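Side-chain contacts in type I site-specific restriction-modification system, R (Restriction) subunit (Vibrio vulnificus, PDB 3H1T), which probably binds DNA and couples ATP hydrolysis to its translocation and restriction, seen here as a fragment holding a probable nuclease domain and the helicase-like motor domains: residues G59-K64 against V68-Q73; T541-R544 against K549-F552; Y360-G365 against G369-Y374; Y54-G59 against K108-I113; R435-A440 against T517-V522. All blocks are in the same frame, centred on the assembly; numbering follows the deposited sequence.

How the interactions relate
From the N terminus, interaction 4 (54-59 with 108-113) closes a loop of 48 residues over the N-terminal domain. Interaction 1 (59-64 with 68-73) is a tight hairpin turn lying within that loop, and the two share Gly59. The other contacts follow in series along the chain. Interaction 3 (360-365 with 369-374) folds the link between the two helicase-like domains, interaction 5 (435-440 with 517-522) closes a long loop in the second of these, and interaction 2 (541-544 with 549-552) closes a short one. In space interaction 1 touches interactions 2, 3 and 4, so its hairpin ties the N-terminal domain to the second motor domain and the link before it.

Interaction 1 of 5, residues G59-K64 against V68-Q73; sequences GRVQFK and VQRGEQ
Phe63 and Val68 lie side by side and point the same way, with Val68 CG1 3.4 Å from Phe63 CE2. On the same face of the two-stranded sheet, Val61 CG2 lies over one face of the Arg70 guanidinium. The chain of Arg70 bends at chi3 (90°), which turns NE back to Gly59 O for a hydrogen bond of 3.1 Å. That bond is far from straight (138° at the hydrogen), and the oxygen is tilted out of the guanidinium plane. Gln62 and Gln69 point to the other face, and their backbones form the hydrogen-bonded pair, Gln69 N giving to Gln62 O at 3.0 Å. Lys64, poorly ordered, crosses Gln69 at about a right angle, its CG 3.3 Å from Gln69 NE2; its NZ turns back to Gln62 OE1 (3.0 Å), in the carbonyl plane. Beyond the strands, Gly71 N bonds Arg60 O at 3.0 Å, and Glu72 CB packs closely against Gly59 CA (3.3 Å). Partners outside fix the charged ends: Arg70 forms a salt bridge with Glu545, Arg60 with Glu575 and Glu72 with Lys74. The Phe63 ring meets Trp551 edge-to-face and Arg375 by cation-pi. This is an antiparallel beta hairpin, inserted between strands 49-55 and 75-81 of the N-terminal domain and laid against the second helicase-like domain.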
# COMPACT_ATOMS: atom_id res chain seq x y z
N GLY A 59 -15.03 -0.72 3.00
CA GLY A 59 -16.06 -0.05 2.22
C GLY A 59 -15.52 1.08 1.37
O GLY A 59 -14.95 2.06 1.87
N ARG A 60 -15.69 0.97 0.06
CA ARG A 60 -15.20 2.01 -0.83
C ARG A 60 -15.86 3.34 -0.51
O ARG A 60 -17.08 3.42 -0.35
CB ARG A 60 -15.45 1.66 -2.30
CG ARG A 60 -14.75 2.60 -3.25
CD ARG A 60 -15.48 2.68 -4.57
NE ARG A 60 -14.68 2.21 -5.70
CZ ARG A 60 -13.82 2.96 -6.37
NH1 ARG A 60 -13.63 4.22 -6.04
NH2 ARG A 60 -13.14 2.43 -7.39
N VAL A 61 -15.04 4.39 -0.40
CA VAL A 61 -15.57 5.72 -0.16
C VAL A 61 -16.27 6.11 -1.46
O VAL A 61 -15.65 6.19 -2.51
CB VAL A 61 -14.46 6.75 0.13
CG1 VAL A 61 -15.02 8.17 -0.05
CG2 VAL A 61 -13.94 6.58 1.55
N GLN A 62 -17.58 6.32 -1.37
CA GLN A 62 -18.39 6.67 -2.53
C GLN A 62 -19.04 8.02 -2.39
O GLN A 62 -18.90 8.69 -1.36
CB GLN A 62 -19.50 5.64 -2.74
CG GLN A 62 -19.13 4.41 -3.53
CD GLN A 62 -20.09 3.26 -3.26
OE1 GLN A 62 -21.22 3.48 -2.81
NE2 GLN A 62 -19.64 2.04 -3.53
N PHE A 63 -19.77 8.42 -3.43
CA PHE A 63 -20.49 9.69 -3.43
C PHE A 63 -21.91 9.47 -3.91
O PHE A 63 -22.19 8.59 -4.74
CB PHE A 63 -19.78 10.73 -4.30
CG PHE A 63 -18.40 11.08 -3.83
CD1 PHE A 63 -17.31 10.26 -4.16
CD2 PHE A 63 -18.17 12.22 -3.06
CE1 PHE A 63 -16.02 10.58 -3.73
CE2 PHE A 63 -16.87 12.54 -2.63
CZ PHE A 63 -15.80 11.71 -2.97
N LYS A 64 -22.83 10.26 -3.38
CA LYS A 64 -24.24 10.15 -3.77
C LYS A 64 -24.78 11.56 -3.70
O LYS A 64 -24.81 12.16 -2.62
CB LYS A 64 -25.02 9.28 -2.78
CG LYS A 64 -24.56 7.84 -2.61
CD LYS A 64 -24.91 6.94 -3.80
CE LYS A 64 -24.83 5.47 -3.40
NZ LYS A 64 -23.69 5.23 -2.47
N VAL A 68 -21.16 12.31 0.62
CA VAL A 68 -20.26 11.15 0.62
C VAL A 68 -20.53 10.06 1.66
O VAL A 68 -21.06 10.33 2.73
CB VAL A 68 -18.77 11.61 0.83
CG1 VAL A 68 -18.58 13.02 0.30
CG2 VAL A 68 -18.37 11.51 2.29
N GLN A 69 -20.14 8.82 1.32
CA GLN A 69 -20.31 7.65 2.20
C GLN A 69 -19.50 6.45 1.71
O GLN A 69 -18.93 6.46 0.63
CB GLN A 69 -21.80 7.25 2.26
CG GLN A 69 -22.42 7.04 0.89
CD GLN A 69 -23.85 6.54 0.94
OE1 GLN A 69 -24.11 5.38 1.25
NE2 GLN A 69 -24.79 7.43 0.65
N ARG A 70 -19.45 5.41 2.54
CA ARG A 70 -18.77 4.17 2.19
C ARG A 70 -19.90 3.24 1.76
O ARG A 70 -20.98 3.29 2.32
CB ARG A 70 -18.07 3.57 3.42
CG ARG A 70 -17.19 4.51 4.23
CD ARG A 70 -16.39 3.75 5.26
NE ARG A 70 -15.10 3.31 4.73
CZ ARG A 70 -13.94 3.91 5.00
NH1 ARG A 70 -13.91 4.96 5.80
NH2 ARG A 70 -12.82 3.44 4.47
N GLY A 71 -19.70 2.44 0.72
CA GLY A 71 -20.72 1.48 0.36
C GLY A 71 -19.94 0.23 0.67
O GLY A 71 -19.50 0.07 1.80
N GLU A 72 -19.89 -0.69 -0.28
CA GLU A 72 -19.03 -1.87 -0.18
C GLU A 72 -19.07 -2.70 1.13
O GLU A 72 -20.14 -3.06 1.59
CB GLU A 72 -17.60 -1.36 -0.42
CG GLU A 72 -16.58 -2.38 -0.95
CD GLU A 72 -16.69 -2.68 -2.44
OE1 GLU A 72 -17.23 -1.84 -3.20
OE2 GLU A 72 -16.22 -3.76 -2.84
N GLN A 73 -17.87 -3.01 1.66
CA GLN A 73 -17.66 -3.83 2.87
C GLN A 73 -17.67 -5.30 2.47
O GLN A 73 -18.68 -5.97 2.60
CB GLN A 73 -18.72 -3.55 3.93
CG GLN A 73 -18.34 -2.53 5.00
CD GLN A 73 -17.48 -3.15 6.07
OE1 GLN A 73 -17.78 -3.05 7.27
NE2 GLN A 73 -16.42 -3.79 5.65

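Interaction 2 of 5, residues T541-R544 against K549-F552; sequences TRLR and KLWF
Lys549 NZ donates to Arg542 O at 2.8 Å, lying in the carbonyl plane, and the backbones of Lys549 and Arg544 join in a single antiparallel hydrogen-bonded bridge. The two segments form a loop of the second helicase-like domain, between helix 530-537 and strand 552-556; by sequence, Thr541 and Arg542 are the last two residues of the QxxGRxxR signature of helicase motif VI. CG of Lys549 stands anti to the backbone N, and the chain then bends twice, at chi2 (56°) and chi4, which brings the ammonium round to the carbonyl of Arg542. There the carbonyl oxygens of Pro516, Cys518 and Gly540 also lie within hydrogen-bonding reach, four acceptors sharing three N-H groups, a setting that would suit a charged amine. In the bridge, Arg544 N bonds Lys549 O at 2.9 Å and Lys549 N bonds Arg544 O at 2.8 Å. Their side chains press together at the root, CB to CB 3.4 Å, before the Arg544 guanidinium leads away to a salt bridge with Asp546. Further out, Leu543 CD2 approaches Leu550 CD2 at 4.2 Å. Where strand 552-556 begins, Thr541 N lies over one face of the Phe552 ring, while Thr541 CG2 meets Phe552 CZ at 3.7 Å.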
# COMPACT_ATOMS: atom_id res chain seq x y z
N THR A 541 -3.41 10.09 -0.75
CA THR A 541 -4.25 8.89 -0.70
C THR A 541 -4.52 8.31 0.68
O THR A 541 -5.30 7.37 0.82
CB THR A 541 -3.65 7.74 -1.54
OG1 THR A 541 -2.35 7.42 -1.03
CG2 THR A 541 -3.55 8.14 -3.02
N ARG A 542 -3.88 8.85 1.71
CA ARG A 542 -4.08 8.37 3.07
C ARG A 542 -5.46 8.79 3.61
O ARG A 542 -5.90 9.92 3.40
CB ARG A 542 -2.96 8.92 3.95
CG ARG A 542 -2.71 8.14 5.22
CD ARG A 542 -1.60 7.13 5.03
NE ARG A 542 -0.78 6.98 6.23
CZ ARG A 542 -1.22 6.51 7.39
NH1 ARG A 542 -2.49 6.12 7.51
NH2 ARG A 542 -0.40 6.41 8.42
N LEU A 543 -6.15 7.88 4.31
CA LEU A 543 -7.46 8.17 4.88
C LEU A 543 -7.43 8.58 6.35
O LEU A 543 -6.61 8.10 7.14
CB LEU A 543 -8.40 6.98 4.72
CG LEU A 543 -9.11 6.66 3.40
CD1 LEU A 543 -9.76 5.30 3.50
CD2 LEU A 543 -10.15 7.72 3.10
N ARG A 544 -8.33 9.49 6.71
CA ARG A 544 -8.45 10.00 8.07
C ARG A 544 -9.87 10.51 8.27
O ARG A 544 -10.10 11.69 8.53
CB ARG A 544 -7.46 11.13 8.31
CG ARG A 544 -6.33 10.77 9.26
CD ARG A 544 -6.87 10.19 10.57
NE ARG A 544 -5.79 9.76 11.46
CZ ARG A 544 -5.97 9.18 12.64
NH1 ARG A 544 -7.20 8.95 13.09
NH2 ARG A 544 -4.92 8.83 13.38
N LYS A 549 -11.05 13.49 6.62
CA LYS A 549 -10.29 13.18 5.42
C LYS A 549 -10.79 11.90 4.77
O LYS A 549 -10.48 10.80 5.23
CB LYS A 549 -8.80 13.05 5.78
CG LYS A 549 -7.95 12.48 4.66
CD LYS A 549 -8.10 13.30 3.39
CE LYS A 549 -7.32 12.69 2.24
NZ LYS A 549 -5.87 12.60 2.54
N LEU A 550 -11.56 12.04 3.69
CA LEU A 550 -12.09 10.88 2.97
C LEU A 550 -11.68 10.78 1.50
O LEU A 550 -11.69 9.69 0.93
CB LEU A 550 -13.62 10.85 3.07
CG LEU A 550 -14.11 10.63 4.50
CD1 LEU A 550 -15.62 10.75 4.58
CD2 LEU A 550 -13.64 9.26 4.95
N TRP A 551 -11.34 11.91 0.89
CA TRP A 551 -10.90 11.93 -0.51
C TRP A 551 -10.06 13.17 -0.73
O TRP A 551 -9.95 14.00 0.17
CB TRP A 551 -12.11 11.93 -1.46
CG TRP A 551 -13.06 13.06 -1.22
CD1 TRP A 551 -14.04 13.13 -0.27
CD2 TRP A 551 -13.09 14.32 -1.91
NE1 TRP A 551 -14.67 14.35 -0.31
CE2 TRP A 551 -14.10 15.10 -1.31
CE3 TRP A 551 -12.35 14.86 -2.97
CZ2 TRP A 551 -14.39 16.41 -1.73
CZ3 TRP A 551 -12.65 16.16 -3.40
CH2 TRP A 551 -13.66 16.92 -2.77
N PHE A 552 -9.45 13.29 -1.90
CA PHE A 552 -8.63 14.46 -2.18
C PHE A 552 -8.65 14.92 -3.63
O PHE A 552 -9.13 14.21 -4.52
CB PHE A 552 -7.18 14.21 -1.76
CG PHE A 552 -6.47 13.20 -2.60
CD1 PHE A 552 -6.77 11.83 -2.48
CD2 PHE A 552 -5.47 13.59 -3.48
CE1 PHE A 552 -6.08 10.88 -3.24
CE2 PHE A 552 -4.77 12.65 -4.24
CZ PHE A 552 -5.07 11.29 -4.12

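Interaction 3 of 5, residues Y360-G365 against G369-Y374; sequences YSLRQG and GFLAPY
A Schellman motif ends helix 362-368, and the segment that leaves it folds back along the helix. Gly369 takes positive phi (80°), and Gly365 O then receives Phe370 N at 2.9 Å, a fairly straight bond of 154° at the hydrogen. Leu371 N adds a weak bond to the same oxygen at 3.2 Å. The bare CA of Gly365 leaves room for Leu371 to come close, its CG 4.1 Å from Gly365 CA. Leu371 CD1 reaches on to Leu362 CD1 at 3.5 Å, the two side chains crossing at a slant. The other branch of Leu362, CD2, makes a looser contact with Tyr374 CE2 (4.3 Å). With CG of Tyr360 anti to the backbone N (chi1 -170°), its hydroxyl arrives at the edge of the Phe370 ring, in plane, 3.6 Å from CD2. The same OH is hydrogen-bonded to Asp368, on the last turn of the helix. At the other end, Ser361 OG accepts from Gln364 N (3.0 Å) as the N-cap. A short helix capped at both ends thus carries the chain from strand 358-360, the edge of the first sheet, into strand 374-381 of the second, the link between the paired RecA-like domains of superfamily 2 helicases.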
# COMPACT_ATOMS: atom_id res chain seq x y z
N TYR A 360 -0.46 -5.06 -4.41
CA TYR A 360 -1.64 -4.44 -3.82
C TYR A 360 -1.63 -3.03 -4.39
O TYR A 360 -0.88 -2.18 -3.92
CB TYR A 360 -1.57 -4.39 -2.29
CG TYR A 360 -2.89 -3.98 -1.67
CD1 TYR A 360 -4.02 -4.80 -1.77
CD2 TYR A 360 -3.04 -2.74 -1.05
CE1 TYR A 360 -5.26 -4.40 -1.25
CE2 TYR A 360 -4.28 -2.33 -0.54
CZ TYR A 360 -5.38 -3.16 -0.65
OH TYR A 360 -6.60 -2.74 -0.17
N SER A 361 -2.48 -2.78 -5.38
CA SER A 361 -2.54 -1.49 -6.06
C SER A 361 -3.29 -0.38 -5.35
O SER A 361 -3.86 -0.57 -4.28
CB SER A 361 -3.14 -1.66 -7.46
OG SER A 361 -4.53 -1.95 -7.41
N LEU A 362 -3.25 0.80 -5.96
CA LEU A 362 -3.95 1.96 -5.44
C LEU A 362 -5.42 1.68 -5.71
O LEU A 362 -6.30 2.01 -4.91
CB LEU A 362 -3.50 3.22 -6.20
CG LEU A 362 -4.30 4.50 -5.97
CD1 LEU A 362 -4.44 4.76 -4.48
CD2 LEU A 362 -3.61 5.67 -6.65
N ARG A 363 -5.67 1.06 -6.86
CA ARG A 363 -7.00 0.67 -7.31
C ARG A 363 -7.67 -0.23 -6.27
O ARG A 363 -8.80 0.01 -5.88
CB ARG A 363 -6.86 -0.07 -8.64
CG ARG A 363 -8.16 -0.33 -9.37
CD ARG A 363 -7.96 -1.07 -10.69
NE ARG A 363 -8.06 -2.52 -10.57
CZ ARG A 363 -7.08 -3.33 -10.18
NH1 ARG A 363 -5.88 -2.85 -9.85
NH2 ARG A 363 -7.29 -4.64 -10.12
N GLN A 364 -6.97 -1.27 -5.83
CA GLN A 364 -7.53 -2.18 -4.83
C GLN A 364 -7.70 -1.47 -3.49
O GLN A 364 -8.73 -1.64 -2.83
CB GLN A 364 -6.64 -3.41 -4.66
CG GLN A 364 -7.38 -4.62 -4.15
CD GLN A 364 -6.66 -5.93 -4.41
OE1 GLN A 364 -5.92 -6.06 -5.39
NE2 GLN A 364 -6.89 -6.91 -3.55
N GLY A 365 -6.70 -0.70 -3.08
CA GLY A 365 -6.79 0.03 -1.84
C GLY A 365 -8.01 0.94 -1.80
O GLY A 365 -8.75 0.95 -0.81
N GLY A 369 -11.52 0.55 0.61
CA GLY A 369 -11.76 1.58 1.60
C GLY A 369 -10.55 1.85 2.48
O GLY A 369 -10.67 2.40 3.57
N PHE A 370 -9.37 1.47 2.00
CA PHE A 370 -8.13 1.65 2.75
C PHE A 370 -7.26 2.80 2.27
O PHE A 370 -6.32 3.19 2.94
CB PHE A 370 -7.32 0.36 2.73
CG PHE A 370 -7.91 -0.73 3.57
CD1 PHE A 370 -8.30 -0.48 4.89
CD2 PHE A 370 -8.04 -2.03 3.06
CE1 PHE A 370 -8.81 -1.51 5.69
CE2 PHE A 370 -8.56 -3.06 3.85
CZ PHE A 370 -8.94 -2.80 5.17
N LEU A 371 -7.56 3.31 1.08
CA LEU A 371 -6.84 4.43 0.52
C LEU A 371 -7.91 5.38 0.02
O LEU A 371 -9.04 4.96 -0.25
CB LEU A 371 -5.92 3.99 -0.62
CG LEU A 371 -4.69 3.15 -0.26
CD1 LEU A 371 -3.92 2.86 -1.54
CD2 LEU A 371 -3.80 3.90 0.74
N ALA A 372 -7.57 6.66 -0.12
CA ALA A 372 -8.56 7.66 -0.53
C ALA A 372 -8.75 7.90 -2.02
O ALA A 372 -7.81 7.90 -2.79
CB ALA A 372 -8.25 8.98 0.18
N PRO A 373 -10.01 8.10 -2.44
CA PRO A 373 -10.31 8.37 -3.86
C PRO A 373 -9.95 9.83 -4.22
O PRO A 373 -9.71 10.63 -3.32
CB PRO A 373 -11.82 8.06 -3.94
CG PRO A 373 -12.30 8.41 -2.56
CD PRO A 373 -11.24 7.80 -1.69
N TYR A 374 -9.92 10.18 -5.50
CA TYR A 374 -9.52 11.54 -5.87
C TYR A 374 -10.24 12.15 -7.06
O TYR A 374 -10.81 11.45 -7.89
CB TYR A 374 -8.01 11.53 -6.15
CG TYR A 374 -7.60 10.49 -7.18
CD1 TYR A 374 -7.74 10.73 -8.55
CD2 TYR A 374 -7.15 9.22 -6.79
CE1 TYR A 374 -7.46 9.75 -9.49
CE2 TYR A 374 -6.87 8.23 -7.73
CZ TYR A 374 -7.02 8.50 -9.07
OH TYR A 374 -6.74 7.49 -9.97

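Interaction 4 of 5, residues Y54-G59 against K108-I113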
# COMPACT_ATOMS: atom_id res chain seq x y z
N TYR A 54 -16.83 -13.31 7.44
CA TYR A 54 -15.52 -12.69 7.56
C TYR A 54 -15.55 -11.36 6.79
O TYR A 54 -15.65 -11.35 5.56
CB TYR A 54 -14.46 -13.62 6.96
CG TYR A 54 -13.07 -13.02 6.85
CD1 TYR A 54 -12.38 -12.60 7.98
CD2 TYR A 54 -12.44 -12.91 5.60
CE1 TYR A 54 -11.08 -12.09 7.88
CE2 TYR A 54 -11.16 -12.41 5.49
CZ TYR A 54 -10.48 -12.00 6.63
OH TYR A 54 -9.21 -11.47 6.52
N THR A 55 -15.50 -10.25 7.52
CA THR A 55 -15.50 -8.94 6.90
C THR A 55 -14.04 -8.53 6.89
O THR A 55 -13.39 -8.51 7.93
CB THR A 55 -16.33 -7.94 7.73
OG1 THR A 55 -17.65 -8.46 7.92
CG2 THR A 55 -16.45 -6.62 7.00
N PHE A 56 -13.52 -8.22 5.71
CA PHE A 56 -12.11 -7.89 5.61
C PHE A 56 -11.82 -6.60 4.85
O PHE A 56 -10.67 -6.30 4.56
CB PHE A 56 -11.36 -9.04 4.94
CG PHE A 56 -11.91 -9.41 3.58
CD1 PHE A 56 -13.01 -10.25 3.46
CD2 PHE A 56 -11.33 -8.90 2.42
CE1 PHE A 56 -13.53 -10.57 2.22
CE2 PHE A 56 -11.83 -9.21 1.17
CZ PHE A 56 -12.94 -10.05 1.06
N THR A 57 -12.87 -5.85 4.53
CA THR A 57 -12.72 -4.58 3.81
C THR A 57 -13.44 -3.48 4.61
O THR A 57 -14.21 -3.79 5.52
CB THR A 57 -13.30 -4.72 2.40
OG1 THR A 57 -12.25 -5.05 1.49
CG2 THR A 57 -14.01 -3.46 1.95
N ASP A 58 -13.15 -2.22 4.32
CA ASP A 58 -13.77 -1.12 5.04
C ASP A 58 -14.85 -0.38 4.27
O ASP A 58 -15.51 0.49 4.83
CB ASP A 58 -12.73 -0.10 5.51
CG ASP A 58 -12.03 -0.53 6.77
OD1 ASP A 58 -12.44 -1.57 7.35
OD2 ASP A 58 -11.09 0.16 7.18
N GLY A 59 -15.03 -0.72 3.00
CA GLY A 59 -16.06 -0.05 2.22
C GLY A 59 -15.52 1.08 1.37
O GLY A 59 -14.95 2.06 1.87
N LYS A 108 -14.61 -18.57 -5.82
CA LYS A 108 -13.29 -18.53 -6.45
C LYS A 108 -12.75 -17.10 -6.41
O LYS A 108 -11.56 -16.87 -6.22
CB LYS A 108 -13.38 -19.00 -7.91
CG LYS A 108 -13.48 -20.51 -8.08
CD LYS A 108 -13.64 -20.95 -9.53
CE LYS A 108 -12.60 -20.32 -10.45
NZ LYS A 108 -12.32 -21.17 -11.64
N ASP A 109 -13.64 -16.13 -6.57
CA ASP A 109 -13.26 -14.72 -6.55
C ASP A 109 -12.74 -14.29 -5.19
O ASP A 109 -11.84 -13.46 -5.11
CB ASP A 109 -14.45 -13.84 -6.95
CG ASP A 109 -14.02 -12.54 -7.63
OD1 ASP A 109 -13.54 -12.59 -8.78
OD2 ASP A 109 -14.16 -11.47 -7.00
N TYR A 110 -13.29 -14.84 -4.11
CA TYR A 110 -12.85 -14.50 -2.76
C TYR A 110 -11.53 -15.18 -2.45
O TYR A 110 -10.69 -14.66 -1.71
CB TYR A 110 -13.87 -14.95 -1.71
CG TYR A 110 -15.12 -14.11 -1.59
CD1 TYR A 110 -15.05 -12.74 -1.33
CD2 TYR A 110 -16.38 -14.69 -1.70
CE1 TYR A 110 -16.21 -11.97 -1.18
CE2 TYR A 110 -17.55 -13.94 -1.56
CZ TYR A 110 -17.46 -12.57 -1.30
OH TYR A 110 -18.61 -11.83 -1.18
N ALA A 111 -11.37 -16.37 -3.02
CA ALA A 111 -10.16 -17.15 -2.84
C ALA A 111 -9.02 -16.38 -3.46
O ALA A 111 -7.97 -16.17 -2.85
CB ALA A 111 -10.31 -18.49 -3.52
N GLU A 112 -9.24 -15.94 -4.70
CA GLU A 112 -8.25 -15.17 -5.43
C GLU A 112 -7.93 -13.86 -4.70
O GLU A 112 -6.77 -13.47 -4.60
CB GLU A 112 -8.75 -14.93 -6.86
CG GLU A 112 -8.66 -16.18 -7.75
CD GLU A 112 -9.72 -16.25 -8.85
OE1 GLU A 112 -10.29 -15.20 -9.20
OE2 GLU A 112 -9.97 -17.36 -9.37
N ILE A 113 -8.94 -13.17 -4.17
CA ILE A 113 -8.69 -11.92 -3.45
C ILE A 113 -7.95 -12.11 -2.12
O ILE A 113 -7.12 -11.30 -1.75
CB ILE A 113 -10.01 -11.17 -3.17
CG1 ILE A 113 -10.55 -10.54 -4.45
CG2 ILE A 113 -9.79 -10.08 -2.12
CD1 ILE A 113 -11.98 -10.02 -4.30
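Phe56, just past the end of strand 49-55, and Ile113 on helix 104-114 have the closest backbones of the two segments, yet their CA atoms are 10.5 Å apart, and the gap is spanned by side chains alone. Phe56 has its CG between the backbone N and the carbonyl carbon (chi1 57°), a placement that holds the ring out from the chain toward the helix. It meets two residues one turn apart. Tyr110 CD1 arrives at the edge of the Phe56 ring, near its plane, 4.2 Å from CZ. The methyl branch of Ile113, CG2, comes at a slant to within 4.0 Å of Phe56 CE2, the side chains crossing at about a right angle. The contact is small and wholly apolar. Tyr181, at the start of helix 181-195, meets the Phe56 ring edge-to-face and also touches Ile113, while Leu114, the last residue of helix 104-114, also packs on Phe56. Helix 104-114 itself is the crossover between the parallel strands 86-93 and 118-122 of the six-stranded sheet, with Tyr110 reaching Glu92 on the first of them.

Interaction 5 of 5, residues R435-A440 against T517-V522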
# COMPACT_ATOMS: atom_id res chain seq x y z
N ARG A 435 -13.39 29.03 -2.77
CA ARG A 435 -14.71 28.47 -3.03
C ARG A 435 -14.88 27.08 -2.43
O ARG A 435 -15.97 26.54 -2.50
CB ARG A 435 -15.02 28.45 -4.53
CG ARG A 435 -14.27 27.41 -5.34
CD ARG A 435 -14.67 27.44 -6.80
NE ARG A 435 -14.06 28.54 -7.52
CZ ARG A 435 -12.96 28.43 -8.26
NH1 ARG A 435 -12.35 27.26 -8.37
NH2 ARG A 435 -12.47 29.48 -8.90
N THR A 436 -13.83 26.52 -1.83
CA THR A 436 -13.94 25.18 -1.25
C THR A 436 -13.61 25.06 0.24
O THR A 436 -14.47 24.68 1.02
CB THR A 436 -13.06 24.17 -2.02
OG1 THR A 436 -11.70 24.65 -2.06
CG2 THR A 436 -13.58 24.00 -3.44
N ASP A 437 -12.38 25.34 0.62
CA ASP A 437 -11.95 25.27 2.03
C ASP A 437 -10.57 25.92 2.14
O ASP A 437 -9.55 25.32 1.76
CB ASP A 437 -11.92 23.81 2.51
CG ASP A 437 -11.61 23.67 4.01
OD1 ASP A 437 -11.67 24.69 4.74
OD2 ASP A 437 -11.31 22.54 4.47
N ARG A 438 -10.54 27.15 2.65
CA ARG A 438 -9.29 27.88 2.79
C ARG A 438 -8.28 27.25 3.75
O ARG A 438 -7.11 27.64 3.76
CB ARG A 438 -9.55 29.32 3.21
CG ARG A 438 -10.53 30.04 2.30
CD ARG A 438 -10.48 31.51 2.54
NE ARG A 438 -9.22 32.09 2.10
CZ ARG A 438 -8.82 33.32 2.42
NH1 ARG A 438 -9.58 34.09 3.19
NH2 ARG A 438 -7.66 33.79 1.96
N PHE A 439 -8.73 26.30 4.56
CA PHE A 439 -7.82 25.64 5.49
C PHE A 439 -7.56 24.18 5.17
O PHE A 439 -7.08 23.43 6.02
CB PHE A 439 -8.29 25.80 6.93
CG PHE A 439 -7.93 27.12 7.53
CD1 PHE A 439 -8.67 28.25 7.24
CD2 PHE A 439 -6.80 27.24 8.33
CE1 PHE A 439 -8.29 29.50 7.74
CE2 PHE A 439 -6.41 28.50 8.83
CZ PHE A 439 -7.16 29.62 8.53
N ALA A 440 -7.89 23.77 3.95
CA ALA A 440 -7.64 22.39 3.53
C ALA A 440 -6.13 22.31 3.30
O ALA A 440 -5.59 23.06 2.48
CB ALA A 440 -8.40 22.10 2.25
N THR A 517 -4.13 14.27 6.63
CA THR A 517 -5.18 15.23 6.34
C THR A 517 -4.91 16.11 5.12
O THR A 517 -5.59 17.11 4.91
CB THR A 517 -5.46 16.14 7.54
OG1 THR A 517 -4.22 16.63 8.05
CG2 THR A 517 -6.19 15.39 8.62
N CYS A 518 -3.92 15.74 4.31
CA CYS A 518 -3.63 16.51 3.10
C CYS A 518 -4.84 16.32 2.17
O CYS A 518 -5.18 15.18 1.80
CB CYS A 518 -2.35 16.00 2.43
SG CYS A 518 -1.91 16.90 0.92
N LYS A 519 -5.45 17.43 1.77
CA LYS A 519 -6.63 17.38 0.92
C LYS A 519 -6.44 17.84 -0.52
O LYS A 519 -7.28 17.55 -1.36
CB LYS A 519 -7.76 18.18 1.59
CG LYS A 519 -8.20 17.63 2.94
CD LYS A 519 -9.34 18.46 3.53
CE LYS A 519 -10.05 17.76 4.68
NZ LYS A 519 -11.47 18.20 4.78
N ASN A 520 -5.36 18.57 -0.80
CA ASN A 520 -5.08 19.04 -2.16
C ASN A 520 -3.64 18.74 -2.54
O ASN A 520 -2.72 19.06 -1.82
CB ASN A 520 -5.26 20.57 -2.31
CG ASN A 520 -6.68 21.03 -2.07
OD1 ASN A 520 -7.64 20.40 -2.52
ND2 ASN A 520 -6.82 22.16 -1.40
N VAL A 521 -3.46 18.12 -3.70
CA VAL A 521 -2.13 17.80 -4.20
C VAL A 521 -2.00 18.61 -5.48
O VAL A 521 -2.72 18.37 -6.45
CB VAL A 521 -1.97 16.29 -4.48
CG1 VAL A 521 -0.70 16.03 -5.29
CG2 VAL A 521 -1.89 15.50 -3.16
N VAL A 522 -1.08 19.58 -5.49
CA VAL A 522 -0.92 20.46 -6.64
C VAL A 522 0.34 20.31 -7.51
O VAL A 522 1.46 20.36 -7.01
CB VAL A 522 -1.03 21.93 -6.17
CG1 VAL A 522 -1.09 22.86 -7.35
CG2 VAL A 522 -2.27 22.09 -5.28
O HOH W 1 -12.39 20.24 2.72
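The flat amide of Asn520 meets the Ala440 methyl at its nitrogen end: Ala440 CB stands well out of the amide plane, 4.0 Å from ND2. The amide's polar atoms are engaged elsewhere, ND2 giving to Thr442 OG1 and OD1 accepting from Asn553 ND2, which should fix its rotation. The second flat group, the Asp437 carboxylate, splits its oxygens. OD1 accepts a weak bond from Phe439 N at 3.4 Å, an Asx turn overlying the type I beta turn from Asp437 to Ala440. OD2 faces Lys519 NZ at 4.4 Å, too far for a salt bridge, and a water links them, donating to Asp437 OD2 at 3.1 Å and accepting from Lys519 NZ at 3.0 Å. The lysine reaches this place as an extended chain that passes the same methyl, its CD 4.0 Å from Ala440 CB. This turn leads from helix 422-436 into strand 441-446, and the contact sets it beside the start of the parallel neighbour 518-524, in the alpha/beta core of a RecA-like helicase C-terminal domain.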